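Local coordinates for protein acetyltransferase, GNAT family (PDB 3IWG) that probably transfers an acyl group, as from acetyl-CoA, to an acceptor that has not been identified, at residues C78-F83 against C113-A118; T152-F157 against G184-G189; C244-N249 against K255-A260. All blocks are in the same frame, centred on the assembly; numbering follows the deposited sequence.

In the fold
The three contacts each pack a helix, contact 1 against a second helix and contacts 2 and 3 against strands. Contact 1 lies in the N-terminal GNAT family region, whereas contacts 2 and 3 share the C-terminal one; the centres of contacts 1 and 2 are 47 Å apart, on opposite sides of the chain's centre. Contacts 1 and 3 are buried, and the strands they reach, 117-129 and 241-247, are neighbours. Contact 2 is only partly buried, near the edge of the fold. Chemistry follows place: an aromatic ring against sulfur and amide in contact 1, two aromatic side chains and a bare glycine in contact 2, and aliphatic carbon against sulfur in contact 3.

Contact 1 (C78-F83 against C113-A118); sequences CSQELF and CLDNSA
A cysteine sulfur-aromatic contact between two helices brings Phe-83 of helix 76-87 against Cys-113 and Asn-116 near the end of helix 107-116, within the first of the two GNAT family regions of the chain. The benzyl group has CG anti to the backbone N (chi1 -160°), which sends the ring across the gap. Its far end, CZ, lies 3.8 Å from Cys-113 SG, and the sulfur sits 5.0 Å from the ring centroid in an oblique position. Although the cysteine CB points away from the other helix, SG still reaches CZ. One flank of the phenyl group belongs to the carboxamide of Asn-116: ND2 approaches Phe-83 CD1 to 3.4 Å, with the ring and amide planes 33° apart.

Both ends of that amide have hydrogen-bond partners. ND2 bonds the carbonyl of Leu-112, one turn back in its own helix, and OD1 the hydroxyl of Thr-84 on the facing helix, which also lies within hydrogen-bonding distance of Gln-80 O; this probably limits the rotation of the amide beside the aromatic ring. Cys-113 O marks the helix end, bonded on opposite faces of its plane by Asn-116 N at 3.1 Å and by the hydroxyl of Ser-117, the first residue to leave helical geometry. Toward solvent, Gln-80 NE2 and Asp-115 OD2 are 4.4 Å apart, too far for a hydrogen bond; Gln-80 OE1 is hydrogen-bonded to Gln-76 NE2 of its own helix.

Beneath the helices, Phe-83 stacks edge-to-face with Tyr-69 and touches Leu-66, both on strand 65-71, while Tyr-109 and Leu-112 of helix 107-116 also pack on it. Cys-113 rests on Phe-271 of strand 262-273, and the chain then continues from Ser-117 into strand 117-129.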
ATOM      1  N   CYS A  78      -1.144  -7.227 -40.645  1.00 42.57           N
ATOM      2  CA  CYS A  78       0.060  -6.839 -39.960  1.00 41.86           C
ATOM      3  C   CYS A  78       0.012  -7.319 -38.494  1.00 39.88           C
ATOM      4  O   CYS A  78       1.036  -7.725 -37.962  1.00 39.64           O
ATOM      5  CB  CYS A  78       0.301  -5.339 -40.144  1.00 41.82           C
ATOM      6  SG  CYS A  78       0.440  -4.930 -41.916  1.00 45.93           S
ATOM      7  N   SER A  79      -1.171  -7.365 -37.885  1.00 37.86           N
ATOM      8  CA  SER A  79      -1.282  -7.754 -36.477  1.00 37.04           C
ATOM      9  C   SER A  79      -0.762  -9.178 -36.234  1.00 36.58           C
ATOM     10  O   SER A  79      -0.043  -9.441 -35.248  1.00 35.62           O
ATOM     11  CB  SER A  79      -2.727  -7.606 -35.959  1.00 36.77           C
ATOM     12  OG  SER A  79      -2.786  -7.701 -34.547  1.00 35.42           O
ATOM     13  N   GLN A  80      -1.115 -10.076 -37.147  1.00 35.42           N
ATOM     14  CA  GLN A  80      -0.701 -11.456 -37.091  1.00 35.23           C
ATOM     15  C   GLN A  80       0.792 -11.575 -37.313  1.00 35.27           C
ATOM     16  O   GLN A  80       1.459 -12.338 -36.613  1.00 35.21           O
ATOM     17  CB  GLN A  80      -1.469 -12.282 -38.145  1.00 35.47           C
ATOM     18  CG  GLN A  80      -2.995 -12.239 -37.970  1.00 35.38           C
ATOM     19  CD  GLN A  80      -3.771 -13.100 -38.968  1.00 37.96           C
ATOM     20  OE1 GLN A  80      -4.785 -12.655 -39.499  1.00 38.15           O
ATOM     21  NE2 GLN A  80      -3.312 -14.337 -39.213  1.00 37.65           N
ATOM     22  N   GLU A  81       1.302 -10.854 -38.311  1.00 35.59           N
ATOM     23  CA  GLU A  81       2.742 -10.808 -38.609  1.00 36.18           C
ATOM     24  C   GLU A  81       3.440 -10.368 -37.338  1.00 35.42           C
ATOM     25  O   GLU A  81       4.379 -11.012 -36.868  1.00 35.88           O
ATOM     26  CB  GLU A  81       3.071  -9.787 -39.725  1.00 36.96           C
ATOM     27  CG  GLU A  81       2.819 -10.206 -41.170  1.00 39.71           C
ATOM     28  CD  GLU A  81       3.336  -9.159 -42.219  1.00 44.16           C
ATOM     29  OE1 GLU A  81       4.386  -9.409 -42.858  1.00 45.94           O
ATOM     30  OE2 GLU A  81       2.703  -8.088 -42.422  1.00 47.27           O
ATOM     31  N   LEU A  82       2.940  -9.283 -36.759  1.00 34.54           N
ATOM     32  CA  LEU A  82       3.508  -8.716 -35.517  1.00 33.91           C
ATOM     33  C   LEU A  82       3.550  -9.700 -34.337  1.00 33.16           C
ATOM     34  O   LEU A  82       4.612 -10.052 -33.819  1.00 32.51           O
ATOM     35  CB  LEU A  82       2.751  -7.443 -35.127  1.00 33.78           C
ATOM     36  CG  LEU A  82       3.285  -6.724 -33.874  1.00 34.69           C
ATOM     37  CD1 LEU A  82       4.805  -6.425 -33.976  1.00 33.33           C
ATOM     38  CD2 LEU A  82       2.484  -5.464 -33.596  1.00 34.48           C
ATOM     39  N   PHE A  83       2.390 -10.178 -33.940  1.00 32.82           N
ATOM     40  CA  PHE A  83       2.326 -11.112 -32.837  1.00 33.02           C
ATOM     41  C   PHE A  83       3.241 -12.324 -33.027  1.00 33.39           C
ATOM     42  O   PHE A  83       3.918 -12.732 -32.090  1.00 33.32           O
ATOM     43  CB  PHE A  83       0.882 -11.561 -32.586  1.00 33.14           C
ATOM     44  CG  PHE A  83       0.659 -12.124 -31.204  1.00 32.71           C
ATOM     45  CD1 PHE A  83       1.002 -13.431 -30.911  1.00 30.04           C
ATOM     46  CD2 PHE A  83       0.119 -11.334 -30.206  1.00 30.67           C
ATOM     47  CE1 PHE A  83       0.818 -13.912 -29.672  1.00 29.95           C
ATOM     48  CE2 PHE A  83      -0.092 -11.831 -28.968  1.00 30.02           C
ATOM     49  CZ  PHE A  83       0.254 -13.111 -28.691  1.00 30.42           C
ATOM     50  N   CYS A 113      -2.930 -15.558 -29.513  1.00 23.03           N
ATOM     51  CA  CYS A 113      -2.296 -16.524 -28.626  1.00 23.04           C
ATOM     52  C   CYS A 113      -2.591 -17.937 -29.072  1.00 22.84           C
ATOM     53  O   CYS A 113      -1.689 -18.771 -29.171  1.00 22.66           O
ATOM     54  CB  CYS A 113      -2.767 -16.359 -27.183  1.00 23.84           C
ATOM     55  SG  CYS A 113      -2.269 -14.769 -26.331  1.00 25.66           S
ATOM     56  N   LEU A 114      -3.866 -18.205 -29.344  1.00 22.86           N
ATOM     57  CA  LEU A 114      -4.295 -19.500 -29.884  1.00 22.03           C
ATOM     58  C   LEU A 114      -3.427 -19.884 -31.066  1.00 21.94           C
ATOM     59  O   LEU A 114      -2.869 -20.957 -31.045  1.00 20.40           O
ATOM     60  CB  LEU A 114      -5.783 -19.496 -30.266  1.00 21.47           C
ATOM     61  CG  LEU A 114      -6.686 -19.519 -29.031  1.00 21.28           C
ATOM     62  CD1 LEU A 114      -8.131 -19.187 -29.341  1.00 20.42           C
ATOM     63  CD2 LEU A 114      -6.552 -20.866 -28.325  1.00 22.53           C
ATOM     64  N   ASP A 115      -3.263 -18.968 -32.032  1.00 22.58           N
ATOM     65  CA  ASP A 115      -2.493 -19.210 -33.267  1.00 23.66           C
ATOM     66  C   ASP A 115      -1.062 -19.583 -32.985  1.00 24.29           C
ATOM     67  O   ASP A 115      -0.470 -20.405 -33.664  1.00 24.37           O
ATOM     68  CB  ASP A 115      -2.443 -17.934 -34.166  1.00 24.23           C
ATOM     69  CG  ASP A 115      -3.800 -17.596 -34.854  1.00 25.30           C
ATOM     70  OD1 ASP A 115      -4.702 -18.466 -34.858  1.00 25.95           O
ATOM     71  OD2 ASP A 115      -3.959 -16.472 -35.413  1.00 24.84           O
ATOM     72  N   ASN A 116      -0.479 -18.969 -31.964  1.00 24.99           N
ATOM     73  CA  ASN A 116       0.958 -19.037 -31.838  1.00 24.85           C
ATOM     74  C   ASN A 116       1.472 -19.813 -30.673  1.00 25.20           C
ATOM     75  O   ASN A 116       2.674 -19.811 -30.444  1.00 25.57           O
ATOM     76  CB  ASN A 116       1.500 -17.628 -31.747  1.00 24.08           C
ATOM     77  CG  ASN A 116       1.244 -16.863 -32.967  1.00 22.25           C
ATOM     78  OD1 ASN A 116       1.986 -16.973 -33.934  1.00 19.26           O
ATOM     79  ND2 ASN A 116       0.190 -16.050 -32.941  1.00 20.72           N
ATOM     80  N   SER A 117       0.594 -20.467 -29.928  1.00 25.84           N
ATOM     81  CA  SER A 117       1.044 -21.101 -28.679  1.00 26.39           C
ATOM     82  C   SER A 117       1.161 -22.596 -28.834  1.00 26.83           C
ATOM     83  O   SER A 117       0.464 -23.204 -29.641  1.00 26.60           O
ATOM     84  CB  SER A 117       0.098 -20.764 -27.541  1.00 26.22           C
ATOM     85  OG  SER A 117      -0.006 -19.356 -27.414  1.00 26.45           O
ATOM     86  N   ALA A 118       2.048 -23.176 -28.045  1.00 26.84           N
ATOM     87  CA  ALA A 118       2.241 -24.612 -28.045  1.00 27.75           C
ATOM     88  C   ALA A 118       1.270 -25.235 -27.054  1.00 28.60           C
ATOM     89  O   ALA A 118       0.492 -26.116 -27.424  1.00 29.01           O
ATOM     90  CB  ALA A 118       3.684 -24.964 -27.648  1.00 27.06           C
TER

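Contact 2 (T152-F157 against G184-G189); sequences TAFVTF and GYWHKG
Phe-154 and Trp-186 approach one another because each carries its CG anti to its own carbonyl carbon, with chi1 at -82° and -66°. In both residues CB projects along the interface rather than across it, and the rings close the remaining gap. The far end of the phenyl ring reaches the strand backbone at Gly-184: Phe-154 CZ is 3.6 Å from Gly-184 CA, which lies at the ring edge near its plane. With no side chain on the glycine, the edge of the ring can abut the main chain directly.

The indole meets the helix through its six-membered ring. Trp-186 CZ2 is 4.2 Å from Phe-154 CE2 in an oblique approach, whereas CH2 points at the methyl of Ala-153, the CB of which lies 4.2 Å away at the indole edge. No hydrogen bond joins the two segments; the packing is apolar.

In GNAT terms these elements correspond to the first helix and second strand of the fold. The axes of helix 152-157 and strand 184-187 come within 11.2 Å at their closest and are nearly perpendicular, at 93°, a separation bridged by the aromatic side chains. Strand 182-187 turns back into strand 190-199 through Lys-188 and Gly-189, whose positive phi values suit a type I' turn.

Leu-191 of that returning strand touches both Phe-154 and Trp-186. Tyr-173 of helix 166-178 adds to the packing around the phenyl ring, Gln-150 lies against the indole, and Pro-41 of the second subunit packs on Thr-152.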
ATOM      1  N   THR A 152      -4.169  -3.785  11.869  1.00 25.69           N
ATOM      2  CA  THR A 152      -3.165  -4.795  12.223  1.00 26.56           C
ATOM      3  C   THR A 152      -3.841  -6.158  12.355  1.00 25.93           C
ATOM      4  O   THR A 152      -3.247  -7.196  12.021  1.00 26.36           O
ATOM      5  CB  THR A 152      -2.318  -4.510  13.541  1.00 27.25           C
ATOM      6  OG1 THR A 152      -1.467  -5.660  13.782  1.00 27.01           O
ATOM      7  CG2 THR A 152      -3.219  -4.340  14.802  1.00 26.86           C
ATOM      8  N   ALA A 153      -5.065  -6.162  12.867  1.00 25.20           N
ATOM      9  CA  ALA A 153      -5.790  -7.415  13.001  1.00 25.78           C
ATOM     10  C   ALA A 153      -6.073  -7.997  11.610  1.00 25.70           C
ATOM     11  O   ALA A 153      -5.834  -9.189  11.359  1.00 26.49           O
ATOM     12  CB  ALA A 153      -7.075  -7.199  13.803  1.00 25.44           C
ATOM     13  N   PHE A 154      -6.502  -7.159  10.674  1.00 25.01           N
ATOM     14  CA  PHE A 154      -6.676  -7.660   9.312  1.00 24.62           C
ATOM     15  C   PHE A 154      -5.375  -8.208   8.719  1.00 24.87           C
ATOM     16  O   PHE A 154      -5.352  -9.243   8.058  1.00 25.01           O
ATOM     17  CB  PHE A 154      -7.280  -6.580   8.438  1.00 23.85           C
ATOM     18  CG  PHE A 154      -8.789  -6.461   8.563  1.00 23.62           C
ATOM     19  CD1 PHE A 154      -9.648  -7.270   7.809  1.00 22.78           C
ATOM     20  CD2 PHE A 154      -9.354  -5.551   9.417  1.00 20.70           C
ATOM     21  CE1 PHE A 154     -11.049  -7.125   7.932  1.00 23.48           C
ATOM     22  CE2 PHE A 154     -10.735  -5.419   9.542  1.00 21.60           C
ATOM     23  CZ  PHE A 154     -11.589  -6.199   8.812  1.00 19.38           C
ATOM     24  N   VAL A 155      -4.279  -7.498   8.937  1.00 25.89           N
ATOM     25  CA  VAL A 155      -2.965  -7.879   8.363  1.00 25.40           C
ATOM     26  C   VAL A 155      -2.509  -9.211   8.927  1.00 25.72           C
ATOM     27  O   VAL A 155      -2.156 -10.137   8.182  1.00 26.01           O
ATOM     28  CB  VAL A 155      -1.900  -6.768   8.593  1.00 25.53           C
ATOM     29  CG1 VAL A 155      -0.460  -7.300   8.471  1.00 24.57           C
ATOM     30  CG2 VAL A 155      -2.171  -5.562   7.615  1.00 26.36           C
ATOM     31  N   THR A 156      -2.580  -9.327  10.237  1.00 25.96           N
ATOM     32  CA  THR A 156      -2.299 -10.589  10.885  1.00 27.30           C
ATOM     33  C   THR A 156      -3.217 -11.713  10.395  1.00 27.75           C
ATOM     34  O   THR A 156      -2.761 -12.824  10.093  1.00 27.62           O
ATOM     35  CB  THR A 156      -2.513 -10.436  12.386  1.00 28.11           C
ATOM     36  OG1 THR A 156      -1.615  -9.441  12.869  1.00 28.32           O
ATOM     37  CG2 THR A 156      -2.273 -11.742  13.092  1.00 29.67           C
ATOM     38  N   PHE A 157      -4.514 -11.429  10.319  1.00 27.47           N
ATOM     39  CA  PHE A 157      -5.451 -12.421   9.782  1.00 27.46           C
ATOM     40  C   PHE A 157      -5.058 -12.893   8.338  1.00 27.26           C
ATOM     41  O   PHE A 157      -4.940 -14.092   8.064  1.00 25.64           O
ATOM     42  CB  PHE A 157      -6.882 -11.856   9.837  1.00 27.61           C
ATOM     43  CG  PHE A 157      -7.911 -12.791   9.302  1.00 28.24           C
ATOM     44  CD1 PHE A 157      -8.377 -12.639   8.017  1.00 26.53           C
ATOM     45  CD2 PHE A 157      -8.390 -13.843  10.088  1.00 27.41           C
ATOM     46  CE1 PHE A 157      -9.308 -13.489   7.509  1.00 27.86           C
ATOM     47  CE2 PHE A 157      -9.324 -14.692   9.597  1.00 28.16           C
ATOM     48  CZ  PHE A 157      -9.784 -14.536   8.289  1.00 28.50           C
ATOM     49  N   GLY A 184     -14.996  -6.896   7.781  1.00 20.16           N
ATOM     50  CA  GLY A 184     -14.646  -8.000   8.654  1.00 21.37           C
ATOM     51  C   GLY A 184     -15.881  -8.646   9.223  1.00 21.48           C
ATOM     52  O   GLY A 184     -16.880  -7.968   9.480  1.00 22.26           O
ATOM     53  N   TYR A 185     -15.814  -9.957   9.386  1.00 20.98           N
ATOM     54  CA  TYR A 185     -16.868 -10.707  10.033  1.00 20.80           C
ATOM     55  C   TYR A 185     -16.258 -11.259  11.300  1.00 21.04           C
ATOM     56  O   TYR A 185     -15.332 -12.059  11.256  1.00 21.07           O
ATOM     57  CB  TYR A 185     -17.376 -11.810   9.103  1.00 21.26           C
ATOM     58  CG  TYR A 185     -18.470 -12.708   9.629  1.00 20.02           C
ATOM     59  CD1 TYR A 185     -19.603 -12.185  10.249  1.00 21.17           C
ATOM     60  CD2 TYR A 185     -18.403 -14.086   9.445  1.00 18.88           C
ATOM     61  CE1 TYR A 185     -20.624 -13.014  10.698  1.00 19.99           C
ATOM     62  CE2 TYR A 185     -19.404 -14.938   9.915  1.00 18.15           C
ATOM     63  CZ  TYR A 185     -20.507 -14.402  10.532  1.00 20.78           C
ATOM     64  OH  TYR A 185     -21.505 -15.233  10.953  1.00 19.38           O
ATOM     65  N   TRP A 186     -16.794 -10.788  12.423  1.00 21.81           N
ATOM     66  CA  TRP A 186     -16.187 -10.899  13.742  1.00 22.30           C
ATOM     67  C   TRP A 186     -17.001 -11.776  14.646  1.00 22.42           C
ATOM     68  O   TRP A 186     -18.241 -11.848  14.565  1.00 22.06           O
ATOM     69  CB  TRP A 186     -16.117  -9.513  14.426  1.00 22.26           C
ATOM     70  CG  TRP A 186     -15.213  -8.548  13.752  1.00 23.24           C
ATOM     71  CD1 TRP A 186     -15.525  -7.702  12.749  1.00 25.01           C
ATOM     72  CD2 TRP A 186     -13.848  -8.332  14.049  1.00 25.18           C
ATOM     73  NE1 TRP A 186     -14.439  -6.955  12.401  1.00 25.35           N
ATOM     74  CE2 TRP A 186     -13.387  -7.330  13.189  1.00 26.31           C
ATOM     75  CE3 TRP A 186     -12.965  -8.873  14.985  1.00 27.22           C
ATOM     76  CZ2 TRP A 186     -12.070  -6.861  13.222  1.00 27.31           C
ATOM     77  CZ3 TRP A 186     -11.659  -8.389  15.033  1.00 27.60           C
ATOM     78  CH2 TRP A 186     -11.229  -7.408  14.158  1.00 27.12           C
ATOM     79  N   HIS A 187     -16.299 -12.428  15.542  1.00 23.54           N
ATOM     80  CA  HIS A 187     -16.947 -13.126  16.614  1.00 24.30           C
ATOM     81  C   HIS A 187     -16.046 -13.107  17.799  1.00 25.66           C
ATOM     82  O   HIS A 187     -14.888 -13.522  17.700  1.00 25.05           O
ATOM     83  CB  HIS A 187     -17.212 -14.556  16.216  1.00 24.21           C
ATOM     84  CG  HIS A 187     -17.847 -15.359  17.296  1.00 23.45           C
ATOM     85  ND1 HIS A 187     -17.372 -16.591  17.666  1.00 25.66           N
ATOM     86  CD2 HIS A 187     -18.903 -15.096  18.103  1.00 23.80           C
ATOM     87  CE1 HIS A 187     -18.125 -17.070  18.643  1.00 26.31           C
ATOM     88  NE2 HIS A 187     -19.059 -16.177  18.929  1.00 24.60           N
ATOM     89  N   LYS A 188     -16.588 -12.637  18.919  1.00 28.34           N
ATOM     90  CA  LYS A 188     -15.883 -12.622  20.224  1.00 29.94           C
ATOM     91  C   LYS A 188     -14.499 -11.965  20.119  1.00 30.23           C
ATOM     92  O   LYS A 188     -13.511 -12.540  20.552  1.00 30.33           O
ATOM     93  CB  LYS A 188     -15.776 -14.045  20.784  1.00 30.39           C
ATOM     94  CG  LYS A 188     -17.083 -14.534  21.474  1.00 33.20           C
ATOM     95  CD  LYS A 188     -16.975 -16.006  22.059  1.00 35.62           C
ATOM     96  CE  LYS A 188     -18.170 -16.305  23.044  1.00 38.16           C
ATOM     97  NZ  LYS A 188     -18.200 -17.739  23.539  1.00 40.10           N
ATOM     98  N   GLY A 189     -14.439 -10.780  19.501  1.00 30.19           N
ATOM     99  CA  GLY A 189     -13.168 -10.109  19.259  1.00 30.57           C
ATOM    100  C   GLY A 189     -12.231 -10.712  18.197  1.00 30.99           C
ATOM    101  O   GLY A 189     -11.112 -10.237  18.022  1.00 31.13           O
TER

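Contact 3 (C244-N249 against K255-A260); sequences CSTESN and KAIAHA
Apolar contact between Ile-257 and the pair Cys-244 and Thr-246 joins helix 251-259 to strand 241-247. The isoleucine points toward the strand, with CG1 anti to its carbonyl carbon (chi1 -70°) and CD1 extended beyond it (chi2 171°). Cys-244 SG settles between two of its branches, 3.7 Å from Ile-257 CD1 and 3.8 Å from Ile-257 CG2. The sulfur gets there by sitting between its backbone N and carbonyl carbon, at chi1 63°. Two residues along the strand, the methyl of Thr-246 meets the end of the same isoleucine, CG2 to CD1 at 4.0 Å, the two side chains lying alongside with their ends running opposite ways. Cys-244 and Thr-246 share this face of the strand; Ser-245 between them points away from the helix, where its OG bonds Asp-32.

Strand 241-247 and the helix after it form the β5-α4 unit of the GNAT fold. In this family acyl-CoA generally binds where the corresponding strand splays from its parallel neighbour, here strand 207-214, and the topology is consistent with the same use in this protein.

Polar links gather at the turn between strand and helix. Gln-254 NE2 bonds the carbonyl oxygens of both Glu-247 and Ser-248, tying the end of the strand to the helix, and Glu-247 OE1 bonds Asn-250 ND2. Ser-248 OG bonds the carbonyl oxygen of Val-122 on strand 117-129.

Backbone pairing supplies the third kind of interaction: Cys-244 pairs with Tyr-127 and Thr-246 with Leu-125, on the same strand 117-129, which comes from the N-terminal family region. Around Ile-257 the apolar layer continues with Leu-228 of helix 223-237, Tyr-127, and Phe-262 of strand 262-273.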
ATOM      1  N   CYS A 244     -16.190 -11.453  -9.657  1.00 25.84           N
ATOM      2  CA  CYS A 244     -15.040 -11.896  -8.926  1.00 27.04           C
ATOM      3  C   CYS A 244     -14.271 -12.911  -9.715  1.00 26.46           C
ATOM      4  O   CYS A 244     -14.747 -13.381 -10.744  1.00 24.11           O
ATOM      5  CB  CYS A 244     -15.428 -12.451  -7.536  1.00 27.65           C
ATOM      6  SG  CYS A 244     -16.433 -13.846  -7.570  1.00 31.85           S
ATOM      7  N   SER A 245     -13.074 -13.245  -9.226  1.00 26.56           N
ATOM      8  CA  SER A 245     -12.305 -14.333  -9.827  1.00 27.07           C
ATOM      9  C   SER A 245     -11.636 -15.213  -8.808  1.00 27.34           C
ATOM     10  O   SER A 245     -11.498 -14.837  -7.683  1.00 27.53           O
ATOM     11  CB  SER A 245     -11.258 -13.797 -10.773  1.00 27.65           C
ATOM     12  OG  SER A 245     -10.332 -13.034 -10.063  1.00 25.29           O
ATOM     13  N   THR A 246     -11.259 -16.416  -9.204  1.00 28.02           N
ATOM     14  CA  THR A 246     -10.440 -17.247  -8.355  1.00 28.16           C
ATOM     15  C   THR A 246      -9.600 -18.174  -9.196  1.00 28.45           C
ATOM     16  O   THR A 246      -9.847 -18.306 -10.373  1.00 28.57           O
ATOM     17  CB  THR A 246     -11.294 -18.029  -7.371  1.00 28.54           C
ATOM     18  OG1 THR A 246     -10.428 -18.612  -6.402  1.00 30.38           O
ATOM     19  CG2 THR A 246     -12.125 -19.112  -8.063  1.00 25.66           C
ATOM     20  N   GLU A 247      -8.633 -18.825  -8.571  1.00 28.70           N
ATOM     21  CA  GLU A 247      -7.709 -19.708  -9.263  1.00 29.38           C
ATOM     22  C   GLU A 247      -8.408 -21.012  -9.646  1.00 29.72           C
ATOM     23  O   GLU A 247      -9.333 -21.464  -8.947  1.00 28.97           O
ATOM     24  CB  GLU A 247      -6.479 -20.045  -8.411  1.00 28.78           C
ATOM     25  CG  GLU A 247      -5.652 -18.873  -7.902  1.00 33.00           C
ATOM     26  CD  GLU A 247      -6.298 -18.108  -6.684  1.00 38.12           C
ATOM     27  OE1 GLU A 247      -7.196 -18.634  -5.958  1.00 35.61           O
ATOM     28  OE2 GLU A 247      -5.920 -16.934  -6.496  1.00 44.40           O
ATOM     29  N   SER A 248      -7.937 -21.638 -10.722  1.00 29.93           N
ATOM     30  CA  SER A 248      -8.567 -22.880 -11.185  1.00 31.66           C
ATOM     31  C   SER A 248      -8.433 -24.002 -10.190  1.00 31.64           C
ATOM     32  O   SER A 248      -9.297 -24.856 -10.152  1.00 30.19           O
ATOM     33  CB  SER A 248      -8.087 -23.328 -12.577  1.00 31.68           C
ATOM     34  OG  SER A 248      -6.720 -23.067 -12.769  1.00 36.04           O
ATOM     35  N   ASN A 249      -7.385 -24.012  -9.360  1.00 32.42           N
ATOM     36  CA  ASN A 249      -7.298 -25.105  -8.367  1.00 33.52           C
ATOM     37  C   ASN A 249      -8.108 -24.827  -7.048  1.00 32.61           C
ATOM     38  O   ASN A 249      -8.193 -25.681  -6.155  1.00 31.61           O
ATOM     39  CB  ASN A 249      -5.827 -25.482  -8.095  1.00 34.85           C
ATOM     40  CG  ASN A 249      -5.089 -24.474  -7.180  1.00 38.70           C
ATOM     41  OD1 ASN A 249      -5.580 -23.376  -6.857  1.00 43.29           O
ATOM     42  ND2 ASN A 249      -3.886 -24.865  -6.758  1.00 42.98           N
ATOM     43  N   LYS A 255     -16.838 -23.278  -5.466  1.00 25.91           N
ATOM     44  CA  LYS A 255     -18.074 -23.781  -4.903  1.00 26.02           C
ATOM     45  C   LYS A 255     -18.812 -22.598  -4.231  1.00 24.33           C
ATOM     46  O   LYS A 255     -19.960 -22.388  -4.533  1.00 24.54           O
ATOM     47  CB  LYS A 255     -17.760 -24.956  -3.933  1.00 26.60           C
ATOM     48  CG  LYS A 255     -18.932 -25.752  -3.388  1.00 31.19           C
ATOM     49  CD  LYS A 255     -18.512 -26.621  -2.121  1.00 34.74           C
ATOM     50  CE  LYS A 255     -19.283 -27.963  -1.996  1.00 38.41           C
ATOM     51  NZ  LYS A 255     -20.697 -27.933  -1.418  1.00 40.44           N
ATOM     52  N   ALA A 256     -18.157 -21.805  -3.375  1.00 22.47           N
ATOM     53  CA  ALA A 256     -18.858 -20.712  -2.658  1.00 22.23           C
ATOM     54  C   ALA A 256     -19.348 -19.629  -3.649  1.00 22.04           C
ATOM     55  O   ALA A 256     -20.439 -19.059  -3.528  1.00 20.97           O
ATOM     56  CB  ALA A 256     -17.928 -20.057  -1.621  1.00 22.71           C
ATOM     57  N   ILE A 257     -18.526 -19.368  -4.645  1.00 21.62           N
ATOM     58  CA  ILE A 257     -18.861 -18.338  -5.604  1.00 22.12           C
ATOM     59  C   ILE A 257     -20.116 -18.741  -6.347  1.00 21.75           C
ATOM     60  O   ILE A 257     -21.019 -17.938  -6.491  1.00 20.08           O
ATOM     61  CB  ILE A 257     -17.727 -18.059  -6.531  1.00 21.37           C
ATOM     62  CG1 ILE A 257     -16.616 -17.365  -5.743  1.00 22.39           C
ATOM     63  CG2 ILE A 257     -18.160 -17.180  -7.670  1.00 22.97           C
ATOM     64  CD1 ILE A 257     -15.312 -17.219  -6.495  1.00 21.35           C
ATOM     65  N   ALA A 258     -20.212 -20.009  -6.728  1.00 22.71           N
ATOM     66  CA  ALA A 258     -21.325 -20.429  -7.569  1.00 22.97           C
ATOM     67  C   ALA A 258     -22.561 -20.546  -6.672  1.00 24.20           C
ATOM     68  O   ALA A 258     -23.664 -20.277  -7.117  1.00 24.56           O
ATOM     69  CB  ALA A 258     -21.015 -21.712  -8.260  1.00 22.02           C
ATOM     70  N   HIS A 259     -22.374 -20.899  -5.395  1.00 25.16           N
ATOM     71  CA  HIS A 259     -23.502 -20.909  -4.466  1.00 26.16           C
ATOM     72  C   HIS A 259     -24.004 -19.500  -4.168  1.00 25.79           C
ATOM     73  O   HIS A 259     -25.169 -19.317  -3.852  1.00 24.72           O
ATOM     74  CB  HIS A 259     -23.140 -21.556  -3.134  1.00 27.13           C
ATOM     75  CG  HIS A 259     -22.890 -23.030  -3.208  1.00 30.66           C
ATOM     76  ND1 HIS A 259     -23.442 -23.833  -4.190  1.00 32.47           N
ATOM     77  CD2 HIS A 259     -22.200 -23.854  -2.379  1.00 30.88           C
ATOM     78  CE1 HIS A 259     -23.071 -25.085  -3.983  1.00 33.49           C
ATOM     79  NE2 HIS A 259     -22.314 -25.123  -2.895  1.00 35.20           N
ATOM     80  N   ALA A 260     -23.128 -18.503  -4.256  1.00 25.24           N
ATOM     81  CA  ALA A 260     -23.529 -17.130  -3.979  1.00 24.70           C
ATOM     82  C   ALA A 260     -24.248 -16.511  -5.192  1.00 24.66           C
ATOM     83  O   ALA A 260     -24.449 -15.307  -5.224  1.00 23.85           O
ATOM     84  CB  ALA A 260     -22.305 -16.283  -3.566  1.00 24.35           C
TER